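Side-chain contact in probable transcriptional regulator (Pseudomonas aeruginosa, PDB 2HR3), which probably binds DNA as a dimer and regulates transcription, as other MarR-family proteins do: residues Leu38-Ala43 with Ser65-Leu70. Residues are numbered along the deposited sequence; the frame is centred on the assembly and turned at random.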
loop_
_atom_site.group_PDB
_atom_site.type_symbol
_atom_site.label_atom_id
_atom_site.label_comp_id
_atom_site.label_asym_id
_atom_site.label_seq_id
_atom_site.Cartn_x
_atom_site.Cartn_y
_atom_site.Cartn_z
ATOM N N LEU A 38 9.232 -8.284 4.261
ATOM C CA LEU A 38 8.410 -8.656 3.127
ATOM C C LEU A 38 8.296 -7.572 2.079
ATOM O O LEU A 38 8.430 -7.855 0.927
ATOM C CB LEU A 38 7.016 -8.971 3.611
ATOM C CG LEU A 38 6.437 -10.113 2.788
ATOM C CD1 LEU A 38 6.874 -11.516 3.270
ATOM C CD2 LEU A 38 4.941 -9.948 2.770
ATOM N N VAL A 39 7.987 -6.356 2.526
ATOM C CA VAL A 39 7.964 -5.149 1.691
ATOM C C VAL A 39 9.263 -5.000 0.905
ATOM O O VAL A 39 9.223 -4.928 -0.306
ATOM C CB VAL A 39 7.789 -3.861 2.586
ATOM C CG1 VAL A 39 8.074 -2.620 1.845
ATOM C CG2 VAL A 39 6.403 -3.805 3.212
ATOM N N VAL A 40 10.419 -5.029 1.588
ATOM C CA VAL A 40 11.689 -4.938 0.881
ATOM C C VAL A 40 11.795 -6.049 -0.175
ATOM O O VAL A 40 12.103 -5.798 -1.354
ATOM C CB VAL A 40 12.898 -4.919 1.900
ATOM C CG1 VAL A 40 14.253 -5.002 1.189
ATOM C CG2 VAL A 40 12.814 -3.665 2.759
ATOM N N LEU A 41 11.525 -7.273 0.238
ATOM C CA LEU A 41 11.556 -8.462 -0.651
ATOM C C LEU A 41 10.660 -8.366 -1.860
ATOM O O LEU A 41 11.005 -8.785 -2.994
ATOM C CB LEU A 41 11.084 -9.690 0.140
ATOM C CG LEU A 41 11.975 -10.893 0.520
ATOM C CD1 LEU A 41 13.404 -10.545 0.783
ATOM C CD2 LEU A 41 11.323 -11.609 1.644
ATOM N N GLY A 42 9.468 -7.841 -1.614
ATOM C CA GLY A 42 8.514 -7.792 -2.666
ATOM C C GLY A 42 8.904 -6.741 -3.654
ATOM O O GLY A 42 8.691 -6.927 -4.815
ATOM N N ALA A 43 9.378 -5.610 -3.145
ATOM C CA ALA A 43 9.982 -4.585 -3.913
ATOM C C ALA A 43 11.110 -5.045 -4.831
ATOM O O ALA A 43 11.139 -4.683 -6.007
ATOM C CB ALA A 43 10.449 -3.502 -2.996
ATOM N N SER A 65 19.086 5.623 4.522
ATOM C CA SER A 65 19.508 5.197 5.884
ATOM C C SER A 65 18.803 3.941 6.397
ATOM O O SER A 65 19.381 3.169 7.122
ATOM C CB SER A 65 19.310 6.349 6.911
ATOM O OG SER A 65 17.915 6.686 7.086
ATOM N N ASN A 66 17.552 3.749 6.002
ATOM C CA ASN A 66 16.626 2.806 6.661
ATOM C C ASN A 66 16.612 1.406 6.028
ATOM O O ASN A 66 16.643 0.364 6.696
ATOM C CB ASN A 66 15.238 3.433 6.571
ATOM C CG ASN A 66 14.245 2.706 7.380
ATOM O OD1 ASN A 66 13.660 1.715 6.927
ATOM N ND2 ASN A 66 14.050 3.160 8.619
ATOM N N LEU A 67 16.535 1.438 4.701
ATOM C CA LEU A 67 16.848 0.332 3.808
ATOM C C LEU A 67 18.221 -0.338 4.073
ATOM O O LEU A 67 18.396 -1.559 3.894
ATOM C CB LEU A 67 16.824 0.852 2.358
ATOM C CG LEU A 67 16.849 -0.314 1.363
ATOM C CD1 LEU A 67 15.746 -1.376 1.665
ATOM C CD2 LEU A 67 16.767 0.179 -0.025
ATOM N N ALA A 68 19.198 0.463 4.474
ATOM C CA ALA A 68 20.543 -0.071 4.641
ATOM C C ALA A 68 20.448 -1.124 5.736
ATOM O O ALA A 68 20.912 -2.245 5.594
ATOM C CB ALA A 68 21.521 1.037 4.967
ATOM N N ALA A 69 19.716 -0.787 6.769
ATOM C CA ALA A 69 19.548 -1.661 7.906
ATOM C C ALA A 69 18.658 -2.893 7.699
ATOM O O ALA A 69 18.917 -3.935 8.300
ATOM C CB ALA A 69 19.035 -0.823 9.087
ATOM N N LEU A 70 17.570 -2.770 6.923
ATOM C CA LEU A 70 16.714 -3.929 6.617
ATOM C C LEU A 70 17.404 -4.852 5.635
ATOM O O LEU A 70 17.140 -6.037 5.613
ATOM C CB LEU A 70 15.382 -3.497 6.003
ATOM C CG LEU A 70 14.373 -2.815 6.924
ATOM C CD1 LEU A 70 13.382 -2.095 6.101
ATOM C CD2 LEU A 70 13.706 -3.837 7.820
#
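Val40, on helix 32-46, sets its two methyl groups against the ends of Leu67 and Leu70, which stand one turn apart on helix 64-76. Val40 CG2 reaches both leucines, 3.7 Å from Leu70 CD1 and 3.9 Å from Leu67 CD1. The second branch is less engaged, with Val40 CG1 4.0 Å from Leu67 CD1, so that this leucine methyl meets the fork of the valine while Leu70 touches one prong alone. Leu70 also brings its stem close, CB standing 4.1 Å from Val40 CG2. The valine rotamer accounts for the division of labour: with CG1 opposite the backbone N (chi1 173°), CG2 is swung beside that nitrogen and faces both leucines. Leu67 leaves its helix at a slant, yet with CG anti to the backbone N (chi1 -168°), the second torsion (52°) turns CD1 toward Val40.

Further along helix 64-76, Leu71 and Leu74 also touch Val40. Leu56 and Ala57 of helix 53-59 pack on Leu67, and Met62 from the connecting loop touches both Leu67 and Leu70.

Val40 and Leu67 are buried in the core of the winged helix-turn-helix domain, while Leu70 lies at its margin, partly exposed and against Arg63 of the second subunit. Helix 64-76 follows helix 53-59 and, by analogy with MarR relatives, is probably the DNA-recognition helix. Between the two segments the nearest CA atoms, those of Val40 and Leu70, are 7.7 Å apart, and no hydrogen bond joins the segments. Cohesion here therefore rests on van der Waals and hydrophobic contact between branched aliphatic groups, which imposes little directional constraint of its own.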